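PDB 4S1V: D-3-phosphoglycerate dehydrogenase-related protein from Vibrio cholerae, which probably catalyses NAD-dependent interconversion of a D-2-hydroxyacid and its 2-oxoacid, most likely the oxidation of 3-phosphoglycerate as a phosphoglycerate dehydrogenase. Local coordinates for residues C[109-114]-C[167-172]; C[40-45]-C[61-66]; C[289-294]-C[298-303]; C[80-85]-C[210-215]. All blocks are in the same frame, centred on the assembly; numbering follows the deposited sequence.

Interaction 1: C[109-114]-C[167-172]; sequences LCWSLI and HVFGMP
Trp-111, Phe-169 and Met-171 form a small aromatic and sulfur-bearing cluster in the Rossmann-type NAD-binding domain. Trp-111 is carried by helix 104-119, while the other two follow helix 157-168, at the point where the beta-alpha-beta unit turns back toward strand 173-176. That turn is closed by a Schellman motif in which Gly-170 takes positive phi, a conformation that glycine adopts easily. The reversal lets the residues flanking it, Phe-169 and Met-171, both face the indole.

With CG anti to the backbone N (chi1 -152°), the indole is directed at the turn after helix 157-168, and a large, rigid ring suits a place where the CA atoms of Trp-111 and Phe-169 are 10.9 Å apart. The aromatic pair is T-shaped: the edge of the indole addresses the face of the phenyl ring, with planes at 67° and centroids 4.8 Å apart. The pyrrole corner leads, Trp-111 NE1 lying 3.4 Å from Phe-169 CE1 and off toward the rim of the phenyl ring, and CZ2 of Trp-111 follows at 4.0 Å from Phe-169 CG.

Phe-169 is also stacked on Phe-165 of the second subunit, while Trp-111 meets Phe-165 of its own chain, so the cluster borders the subunit interface. Toward the sheet, Met-171 packs on Leu-150 and Val-205, from adjacent strands 150-153 and 205-208. Its flexible thioether, bent at chi3 (78°), makes a Met-aromatic contact at the edge of the six-membered ring, where Met-171 SD comes within 3.8 Å of Trp-111 CH2.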
# COMPACT_ATOMS: atom_id res chain seq x y z
N LEU C 109 9.26 -15.72 21.83
CA LEU C 109 8.33 -15.41 20.75
C LEU C 109 7.44 -14.20 21.08
O LEU C 109 7.25 -13.32 20.24
CB LEU C 109 7.48 -16.64 20.38
CG LEU C 109 6.51 -16.63 19.18
CD1 LEU C 109 5.20 -15.92 19.53
CD2 LEU C 109 7.13 -16.05 17.91
N CYS C 110 6.92 -14.17 22.30
CA CYS C 110 6.13 -13.03 22.77
C CYS C 110 6.94 -11.75 22.60
O CYS C 110 6.43 -10.75 22.11
CB CYS C 110 5.74 -13.21 24.24
SG CYS C 110 4.73 -11.85 24.89
N TRP C 111 8.22 -11.80 22.97
CA TRP C 111 9.07 -10.63 22.84
C TRP C 111 9.29 -10.23 21.41
O TRP C 111 9.30 -9.04 21.07
CB TRP C 111 10.41 -10.83 23.54
CG TRP C 111 10.96 -9.50 23.98
CD1 TRP C 111 12.09 -8.84 23.51
CD2 TRP C 111 10.35 -8.59 24.96
NE1 TRP C 111 12.23 -7.62 24.13
CE2 TRP C 111 11.23 -7.41 25.02
CE3 TRP C 111 9.23 -8.64 25.78
CZ2 TRP C 111 10.96 -6.35 25.86
CZ3 TRP C 111 8.97 -7.55 26.63
CH2 TRP C 111 9.82 -6.44 26.67
N SER C 112 9.46 -11.23 20.55
CA SER C 112 9.62 -11.00 19.12
C SER C 112 8.40 -10.31 18.51
O SER C 112 8.53 -9.45 17.63
CB SER C 112 9.87 -12.33 18.41
OG SER C 112 10.05 -12.14 17.01
N LEU C 113 7.21 -10.67 19.00
CA LEU C 113 5.96 -10.05 18.56
C LEU C 113 5.92 -8.61 19.02
O LEU C 113 5.56 -7.71 18.25
CB LEU C 113 4.74 -10.80 19.12
CG LEU C 113 4.43 -12.26 18.76
CD1 LEU C 113 2.93 -12.52 18.87
CD2 LEU C 113 4.91 -12.62 17.36
N ILE C 114 6.31 -8.39 20.27
CA ILE C 114 6.30 -7.05 20.86
C ILE C 114 7.21 -6.10 20.08
O ILE C 114 6.81 -4.98 19.74
CB ILE C 114 6.65 -7.11 22.36
CG1 ILE C 114 5.47 -7.69 23.14
CG2 ILE C 114 7.02 -5.73 22.90
CD1 ILE C 114 5.81 -8.23 24.52
N HIS C 167 12.69 -5.18 31.53
CA HIS C 167 13.62 -4.51 32.42
C HIS C 167 14.93 -4.18 31.74
O HIS C 167 15.38 -3.05 31.81
CB HIS C 167 13.83 -5.34 33.69
CG HIS C 167 14.80 -4.73 34.65
ND1 HIS C 167 14.51 -3.63 35.37
CD2 HIS C 167 16.10 -5.10 35.02
CE1 HIS C 167 15.56 -3.30 36.14
NE2 HIS C 167 16.53 -4.20 35.93
N VAL C 168 15.53 -5.15 31.04
CA VAL C 168 16.80 -4.90 30.35
C VAL C 168 16.64 -3.94 29.17
O VAL C 168 17.58 -3.24 28.78
CB VAL C 168 17.51 -6.22 29.95
CG1 VAL C 168 16.68 -7.04 28.97
CG2 VAL C 168 18.88 -5.94 29.37
N PHE C 169 15.43 -3.90 28.61
CA PHE C 169 15.09 -2.92 27.59
C PHE C 169 14.71 -1.56 28.19
O PHE C 169 14.39 -0.64 27.45
CB PHE C 169 13.95 -3.45 26.69
CG PHE C 169 14.43 -4.31 25.54
CD1 PHE C 169 14.95 -5.58 25.77
CD2 PHE C 169 14.36 -3.84 24.24
CE1 PHE C 169 15.39 -6.37 24.72
CE2 PHE C 169 14.80 -4.62 23.17
CZ PHE C 169 15.32 -5.88 23.42
N GLY C 170 14.76 -1.43 29.52
CA GLY C 170 14.54 -0.13 30.17
C GLY C 170 13.08 0.24 30.34
O GLY C 170 12.71 1.42 30.31
N MET C 171 12.24 -0.77 30.52
CA MET C 171 10.82 -0.56 30.73
C MET C 171 10.46 -0.69 32.21
O MET C 171 10.83 -1.67 32.85
CB MET C 171 9.99 -1.57 29.92
CG MET C 171 10.31 -1.63 28.43
SD MET C 171 9.22 -2.75 27.54
CE MET C 171 7.73 -1.76 27.38
N PRO C 172 9.72 0.30 32.76
CA PRO C 172 9.09 0.04 34.06
C PRO C 172 8.20 -1.20 33.97
O PRO C 172 7.58 -1.45 32.93
CB PRO C 172 8.23 1.29 34.30
CG PRO C 172 8.84 2.36 33.46
CD PRO C 172 9.48 1.68 32.28

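Interaction 2: C[40-45]-C[61-66]; sequences VLIERL and TENLLA
Segments 40-45 and 62-66 are helical and run in roughly the same direction, their axes inclined at -30° and 9.9 Å apart at closest approach, with the CA atoms of Ile-42 and Leu-64 6.2 Å from each other. This separation leaves room for one layer of branched aliphatic side chains, and Leu-64 supplies its centre. A single methyl of that leucine does the touching: Leu-64 CD2 rests 3.9 Å from Ile-42 CG1 and 4.0 Å from Leu-41 CB, and so lies against two successive residues of the facing helix. Leucine and isoleucine suit the place because the methyl of Leu-64 can settle against the methylenes of Leu-41 and Ile-42 in a buried, apolar seam.

Ile-42 reaches further with its longer branch. CG1 stands anti to the carbonyl carbon (chi1 -75°), and the extended chi2 (154°) then carries CD1 to Asn-63, 3.7 Å from the backbone oxygen, Asn-63 O, and 4.0 Å from the amide nitrogen, Asn-63 ND2. The two side chains cross at about a right angle, and the contact is van der Waals in kind. The polar business of Asn-63 is with Glu-38, whose OE1 accepts from Asn-63 ND2 while OE2 is hydrogen-bonded to Thr-61 OG1, tying the start of one helix to the start of the other. Thr-61 is the N-cap residue of helix 62-66, although the bond from Leu-64 N to Thr-61 OG1 is weak, at 3.3 Å.

Both helices belong to the five-stranded parallel alpha/beta domain: helix 38-45 connects strand 27-30 to 50-53, helix 62-66 connects 50-53 to 73-76, and beyond the latter Leu-65 packs on helix 86-91.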
# COMPACT_ATOMS: atom_id res chain seq x y z
N VAL C 40 -14.01 -37.53 9.14
CA VAL C 40 -12.72 -37.79 8.49
C VAL C 40 -11.69 -38.31 9.50
O VAL C 40 -10.92 -39.23 9.18
CB VAL C 40 -12.16 -36.54 7.77
CG1 VAL C 40 -10.78 -36.80 7.19
CG2 VAL C 40 -13.12 -36.11 6.66
N LEU C 41 -11.70 -37.74 10.71
CA LEU C 41 -10.78 -38.13 11.77
C LEU C 41 -10.99 -39.56 12.23
O LEU C 41 -10.04 -40.33 12.35
CB LEU C 41 -10.87 -37.19 12.97
CG LEU C 41 -9.98 -35.95 13.00
CD1 LEU C 41 -10.36 -35.09 14.20
CD2 LEU C 41 -8.50 -36.32 13.04
N ILE C 42 -12.25 -39.91 12.50
CA ILE C 42 -12.62 -41.28 12.88
C ILE C 42 -12.19 -42.26 11.80
O ILE C 42 -11.55 -43.28 12.09
CB ILE C 42 -14.13 -41.40 13.20
CG1 ILE C 42 -14.42 -40.78 14.57
CG2 ILE C 42 -14.59 -42.85 13.16
CD1 ILE C 42 -15.84 -40.28 14.73
N GLU C 43 -12.52 -41.95 10.54
CA GLU C 43 -12.14 -42.83 9.43
C GLU C 43 -10.63 -42.92 9.26
O GLU C 43 -10.11 -43.97 8.88
CB GLU C 43 -12.82 -42.39 8.12
CG GLU C 43 -14.34 -42.55 8.11
CD GLU C 43 -14.81 -43.90 8.64
OE1 GLU C 43 -14.40 -44.94 8.08
OE2 GLU C 43 -15.59 -43.92 9.61
N ARG C 44 -9.94 -41.82 9.55
CA ARG C 44 -8.48 -41.76 9.43
C ARG C 44 -7.77 -42.51 10.58
O ARG C 44 -6.77 -43.20 10.35
CB ARG C 44 -8.03 -40.30 9.35
CG ARG C 44 -6.55 -40.04 9.59
CD ARG C 44 -6.24 -38.55 9.54
NE ARG C 44 -6.38 -37.99 8.19
CZ ARG C 44 -6.13 -36.73 7.86
NH1 ARG C 44 -5.72 -35.86 8.78
NH2 ARG C 44 -6.29 -36.33 6.60
N LEU C 45 -8.31 -42.40 11.79
CA LEU C 45 -7.63 -42.90 12.99
C LEU C 45 -8.02 -44.32 13.44
O LEU C 45 -7.46 -44.83 14.41
CB LEU C 45 -7.80 -41.91 14.16
CG LEU C 45 -7.32 -40.47 13.95
CD1 LEU C 45 -7.67 -39.59 15.15
CD2 LEU C 45 -5.83 -40.41 13.65
N THR C 61 -13.06 -35.43 21.67
CA THR C 61 -14.47 -35.44 22.08
C THR C 61 -14.95 -36.87 22.36
O THR C 61 -14.25 -37.83 22.06
CB THR C 61 -15.37 -34.82 21.00
OG1 THR C 61 -15.23 -35.55 19.77
CG2 THR C 61 -15.05 -33.34 20.78
N GLU C 62 -16.14 -36.99 22.95
CA GLU C 62 -16.74 -38.31 23.15
C GLU C 62 -17.00 -39.00 21.81
O GLU C 62 -16.80 -40.21 21.68
CB GLU C 62 -18.03 -38.21 23.97
CG GLU C 62 -18.59 -39.56 24.37
CD GLU C 62 -19.52 -39.52 25.57
OE1 GLU C 62 -20.10 -38.46 25.85
OE2 GLU C 62 -19.66 -40.57 26.23
N ASN C 63 -17.42 -38.21 20.83
CA ASN C 63 -17.60 -38.70 19.46
C ASN C 63 -16.36 -39.42 18.93
O ASN C 63 -16.47 -40.51 18.37
CB ASN C 63 -18.00 -37.54 18.54
CG ASN C 63 -18.34 -37.99 17.13
OD1 ASN C 63 -18.97 -39.02 16.93
ND2 ASN C 63 -17.92 -37.21 16.15
N LEU C 64 -15.18 -38.83 19.11
CA LEU C 64 -13.94 -39.49 18.72
C LEU C 64 -13.72 -40.78 19.52
O LEU C 64 -13.48 -41.84 18.94
CB LEU C 64 -12.72 -38.56 18.89
CG LEU C 64 -12.45 -37.42 17.89
CD1 LEU C 64 -11.02 -36.91 18.07
CD2 LEU C 64 -12.66 -37.88 16.45
N LEU C 65 -13.82 -40.68 20.84
CA LEU C 65 -13.59 -41.82 21.73
C LEU C 65 -14.59 -42.95 21.51
O LEU C 65 -14.24 -44.13 21.61
CB LEU C 65 -13.63 -41.35 23.19
CG LEU C 65 -12.55 -40.36 23.64
CD1 LEU C 65 -13.04 -39.52 24.81
CD2 LEU C 65 -11.26 -41.09 24.02
N ALA C 66 -15.83 -42.59 21.19
CA ALA C 66 -16.89 -43.58 20.95
C ALA C 66 -16.61 -44.41 19.69
O ALA C 66 -17.04 -45.56 19.61
CB ALA C 66 -18.25 -42.91 20.86

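Interaction 3: C[289-294]-C[298-303]; sequences LGYVEK and EIYFQA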
# COMPACT_ATOMS: atom_id res chain seq x y z
N LEU C 289 2.70 -19.44 17.30
CA LEU C 289 4.11 -19.82 17.23
C LEU C 289 4.80 -20.03 18.58
O LEU C 289 5.85 -20.68 18.63
CB LEU C 289 4.89 -18.78 16.42
CG LEU C 289 4.51 -18.62 14.94
CD1 LEU C 289 5.27 -17.45 14.33
CD2 LEU C 289 4.79 -19.91 14.18
N GLY C 290 4.24 -19.49 19.66
CA GLY C 290 4.88 -19.54 20.99
C GLY C 290 5.74 -20.78 21.20
O GLY C 290 6.96 -20.69 21.40
N TYR C 291 5.10 -21.94 21.13
CA TYR C 291 5.77 -23.21 21.43
C TYR C 291 6.40 -23.89 20.21
O TYR C 291 7.05 -24.93 20.33
CB TYR C 291 4.82 -24.16 22.18
CG TYR C 291 3.58 -24.58 21.42
CD1 TYR C 291 3.61 -25.66 20.52
CD2 TYR C 291 2.36 -23.94 21.63
CE1 TYR C 291 2.49 -26.05 19.83
CE2 TYR C 291 1.22 -24.34 20.94
CZ TYR C 291 1.30 -25.40 20.04
OH TYR C 291 0.18 -25.82 19.36
N VAL C 292 6.21 -23.30 19.03
CA VAL C 292 6.63 -23.91 17.77
C VAL C 292 8.08 -23.49 17.50
O VAL C 292 8.34 -22.43 16.95
CB VAL C 292 5.70 -23.49 16.62
CG1 VAL C 292 6.07 -24.21 15.32
CG2 VAL C 292 4.25 -23.80 16.99
N GLU C 293 9.01 -24.36 17.89
CA GLU C 293 10.43 -24.03 17.93
C GLU C 293 11.24 -25.32 18.05
O GLU C 293 10.75 -26.31 18.61
CB GLU C 293 10.69 -23.08 19.10
CG GLU C 293 12.10 -22.52 19.22
CD GLU C 293 13.00 -23.41 20.07
OE1 GLU C 293 12.55 -23.90 21.13
OE2 GLU C 293 14.15 -23.62 19.67
N LYS C 294 12.46 -25.33 17.49
CA LYS C 294 13.30 -26.55 17.45
C LYS C 294 13.46 -27.22 18.82
O LYS C 294 12.98 -28.35 19.02
CB LYS C 294 14.68 -26.25 16.82
CG LYS C 294 15.55 -27.48 16.55
CD LYS C 294 15.04 -28.28 15.36
CE LYS C 294 16.04 -29.32 14.87
NZ LYS C 294 16.15 -30.51 15.77
N GLU C 298 11.77 -30.61 20.46
CA GLU C 298 12.57 -31.76 20.90
C GLU C 298 12.13 -32.20 22.30
O GLU C 298 11.98 -33.40 22.56
CB GLU C 298 14.08 -31.49 20.85
CG GLU C 298 14.70 -31.41 19.46
CD GLU C 298 14.80 -32.74 18.71
OE1 GLU C 298 14.33 -33.78 19.20
OE2 GLU C 298 15.36 -32.72 17.59
N ILE C 299 11.90 -31.22 23.18
CA ILE C 299 11.43 -31.48 24.55
C ILE C 299 10.05 -32.14 24.53
O ILE C 299 9.85 -33.19 25.16
CB ILE C 299 11.43 -30.17 25.39
CG1 ILE C 299 12.88 -29.74 25.69
CG2 ILE C 299 10.63 -30.34 26.67
CD1 ILE C 299 13.04 -28.24 25.85
N TYR C 300 9.11 -31.53 23.81
CA TYR C 300 7.74 -32.05 23.73
C TYR C 300 7.70 -33.51 23.30
O TYR C 300 7.03 -34.33 23.92
CB TYR C 300 6.90 -31.24 22.74
CG TYR C 300 6.36 -29.95 23.30
CD1 TYR C 300 5.82 -29.89 24.58
CD2 TYR C 300 6.36 -28.80 22.53
CE1 TYR C 300 5.32 -28.70 25.08
CE2 TYR C 300 5.86 -27.61 23.02
CZ TYR C 300 5.34 -27.56 24.29
OH TYR C 300 4.84 -26.37 24.75
N PHE C 301 8.40 -33.80 22.22
CA PHE C 301 8.30 -35.10 21.61
C PHE C 301 9.18 -36.15 22.29
O PHE C 301 8.81 -37.31 22.34
CB PHE C 301 8.47 -35.00 20.09
CG PHE C 301 7.34 -34.25 19.43
CD1 PHE C 301 6.14 -34.88 19.13
CD2 PHE C 301 7.46 -32.89 19.15
CE1 PHE C 301 5.09 -34.19 18.54
CE2 PHE C 301 6.41 -32.19 18.55
CZ PHE C 301 5.22 -32.84 18.26
N GLN C 302 10.32 -35.74 22.87
CA GLN C 302 11.12 -36.70 23.63
C GLN C 302 10.31 -37.27 24.78
O GLN C 302 10.33 -38.48 25.02
CB GLN C 302 12.47 -36.12 24.10
CG GLN C 302 12.40 -35.10 25.23
CD GLN C 302 13.71 -34.35 25.44
OE1 GLN C 302 14.48 -34.13 24.50
NE2 GLN C 302 13.94 -33.92 26.69
N ALA C 303 9.56 -36.41 25.46
CA ALA C 303 8.75 -36.81 26.61
C ALA C 303 7.49 -37.57 26.18
O ALA C 303 7.14 -38.59 26.78
CB ALA C 303 8.40 -35.60 27.46
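Tyr-291 and Tyr-300 supply the aromatic part of this contact. Their rings are nearly perpendicular, at 85°, with centroids 5.9 Å apart. The rim of the Tyr-300 ring is aimed at the root of the other side chain: Tyr-291 CB lies 3.4 Å from Tyr-300 OH and 3.7 Å from Tyr-300 CE2, close to the plane of the Tyr-300 ring. The hydroxyl of Tyr-291 is engaged by Arg-57 NE.

The electrostatic part joins neighbours one helical turn apart. Lys-294 NZ forms a salt bridge of 3.0 Å with Glu-298 OE2, the lysine chain curling at chi2 and chi4 to run alongside the glutamate. The carboxylate also accepts from two backbone amides, Asn-18 N at OE2 and Ala-19 N at OE1, a use of both oxygens that glutamate is well suited to.

As for backbone hydrogen bonds, Glu-298 N donates to Lys-294 O over 2.9 Å in the first helical turn, which the side chain of Glu-293 caps as N-cap residue.

The 289-294 loop leaves strand 283-285, outermost in the chain's seven-stranded parallel sheet, passes helix 104-119, where Leu-289 packs on Leu-109, and enters the final helix, 294-312.

Interaction 4: C[80-85]-C[210-215]; sequences VSNHID and LRLNDA
Leu-212 meets Asn-82 where the loop after strand 205-208 faces the loop after strand 73-76, across the cleft between the two alpha/beta domains. Along segment 210-215, Leu-210 is anchored first, its backbone N donating to Ser-238 OG, and Arg-211 O is then tied to Thr-216 OG1. Leu-212 follows and makes the contact with both its carbonyl and its side chain: Asn-82 ND2 donates to Leu-212 O over 3.3 Å. The N-H points almost straight at the oxygen (172°), which lies in the asparagine amide plane, yet the donor sits about 45° out of the carbonyl plane. The leucine side chain crosses the same amide at about a right angle, Leu-212 CD2 being 3.9 Å from Asn-82 ND2, and also packs on Arg-239 and Glu-241. Next, Asn-213 OD1 accepts a weak hydrogen bond from Ala-215 N (2.9 Å), the pattern of an Asx turn.

Asn-82 occupies the second position of the type I turn 81-84, with CG anti to the carbonyl carbon (chi1 -59°), and a short, neutral amide there can reach across and donate to a carbonyl. One neutral hydrogen bond at the surface, with little apolar area behind it, should cost little to break, consistent with the domain opening and closing known in this family.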
# COMPACT_ATOMS: atom_id res chain seq x y z
N VAL C 80 -2.10 -31.81 29.93
CA VAL C 80 -3.49 -31.79 29.47
C VAL C 80 -4.14 -30.41 29.74
O VAL C 80 -3.73 -29.69 30.66
CB VAL C 80 -4.34 -32.92 30.11
CG1 VAL C 80 -3.81 -34.29 29.72
CG2 VAL C 80 -4.41 -32.78 31.63
N SER C 81 -5.12 -30.04 28.93
CA SER C 81 -5.89 -28.83 29.18
C SER C 81 -7.25 -28.91 28.50
O SER C 81 -7.73 -30.01 28.20
CB SER C 81 -5.16 -27.55 28.71
OG SER C 81 -4.63 -27.68 27.41
N ASN C 82 -7.84 -27.75 28.24
CA ASN C 82 -9.21 -27.65 27.74
C ASN C 82 -9.65 -28.54 26.57
O ASN C 82 -10.83 -28.78 26.39
CB ASN C 82 -9.51 -26.17 27.43
CG ASN C 82 -9.35 -25.28 28.65
OD1 ASN C 82 -10.03 -25.46 29.66
ND2 ASN C 82 -8.45 -24.31 28.56
N HIS C 83 -8.69 -29.05 25.80
CA HIS C 83 -8.98 -29.80 24.59
C HIS C 83 -9.23 -31.27 24.84
O HIS C 83 -9.60 -32.01 23.91
CB HIS C 83 -7.82 -29.65 23.61
CG HIS C 83 -6.59 -30.38 24.05
ND1 HIS C 83 -5.87 -29.99 25.12
CD2 HIS C 83 -5.99 -31.54 23.57
CE1 HIS C 83 -4.84 -30.84 25.30
NE2 HIS C 83 -4.92 -31.79 24.35
N ILE C 84 -9.03 -31.72 26.08
CA ILE C 84 -9.11 -33.14 26.43
C ILE C 84 -9.72 -33.38 27.82
O ILE C 84 -9.48 -32.62 28.76
CB ILE C 84 -7.73 -33.84 26.28
CG1 ILE C 84 -7.87 -35.37 26.29
CG2 ILE C 84 -6.73 -33.34 27.32
CD1 ILE C 84 -6.59 -36.13 25.97
N ASP C 85 -10.53 -34.43 27.94
CA ASP C 85 -11.25 -34.75 29.17
C ASP C 85 -10.80 -36.11 29.69
O ASP C 85 -11.31 -37.16 29.27
CB ASP C 85 -12.76 -34.74 28.91
CG ASP C 85 -13.60 -34.92 30.17
OD1 ASP C 85 -13.15 -35.57 31.14
OD2 ASP C 85 -14.74 -34.41 30.18
N LEU C 210 -1.86 -15.75 31.26
CA LEU C 210 -2.78 -16.49 32.12
C LEU C 210 -3.18 -17.78 31.46
O LEU C 210 -3.25 -17.85 30.23
CB LEU C 210 -4.06 -15.69 32.36
CG LEU C 210 -3.97 -14.35 33.08
CD1 LEU C 210 -5.36 -13.73 33.18
CD2 LEU C 210 -3.34 -14.53 34.46
N ARG C 211 -3.46 -18.79 32.28
CA ARG C 211 -4.12 -20.00 31.81
C ARG C 211 -5.61 -19.72 31.65
O ARG C 211 -6.17 -18.94 32.42
CB ARG C 211 -3.94 -21.15 32.81
CG ARG C 211 -2.55 -21.77 32.82
CD ARG C 211 -2.58 -23.22 33.29
NE ARG C 211 -3.12 -23.34 34.65
CZ ARG C 211 -2.39 -23.27 35.77
NH1 ARG C 211 -1.07 -23.07 35.70
NH2 ARG C 211 -2.97 -23.39 36.95
N LEU C 212 -6.23 -20.35 30.66
CA LEU C 212 -7.66 -20.20 30.41
C LEU C 212 -8.47 -21.20 31.24
O LEU C 212 -8.23 -22.41 31.19
CB LEU C 212 -7.97 -20.38 28.92
CG LEU C 212 -9.45 -20.36 28.50
CD1 LEU C 212 -10.08 -18.98 28.66
CD2 LEU C 212 -9.62 -20.88 27.07
N ASN C 213 -9.42 -20.68 32.00
CA ASN C 213 -10.37 -21.53 32.72
C ASN C 213 -11.66 -20.77 33.01
O ASN C 213 -11.81 -19.62 32.60
CB ASN C 213 -9.74 -22.13 34.00
CG ASN C 213 -9.24 -21.06 34.96
OD1 ASN C 213 -9.96 -20.11 35.29
ND2 ASN C 213 -8.00 -21.22 35.42
N ASP C 214 -12.58 -21.42 33.72
CA ASP C 214 -13.88 -20.82 34.06
C ASP C 214 -13.76 -19.49 34.81
O ASP C 214 -14.59 -18.61 34.63
CB ASP C 214 -14.75 -21.81 34.83
CG ASP C 214 -15.18 -23.00 33.97
OD1 ASP C 214 -14.76 -23.07 32.79
OD2 ASP C 214 -15.93 -23.86 34.48
N ALA C 215 -12.73 -19.35 35.63
CA ALA C 215 -12.47 -18.09 36.32
C ALA C 215 -11.97 -16.97 35.40
O ALA C 215 -12.34 -15.81 35.56
CB ALA C 215 -11.51 -18.30 37.49

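The four contacts sample both domains and the ground between them. Interactions 1 and 2 are buried and depend on apolar surfaces, aromatic and sulfur-containing in the nucleotide-binding domain, aliphatic between two helices of the other; their centres are 42 Å apart. Interaction 3 is partly buried and mixes rings with charges where the last helix begins. It touches interaction 1 at helix 104-119, and both adjoin the second subunit. Interaction 4 is the surface contact, a lone polar link between loops of the two sheets, about 5 Å from interaction 2 at the nearest atoms without touching it.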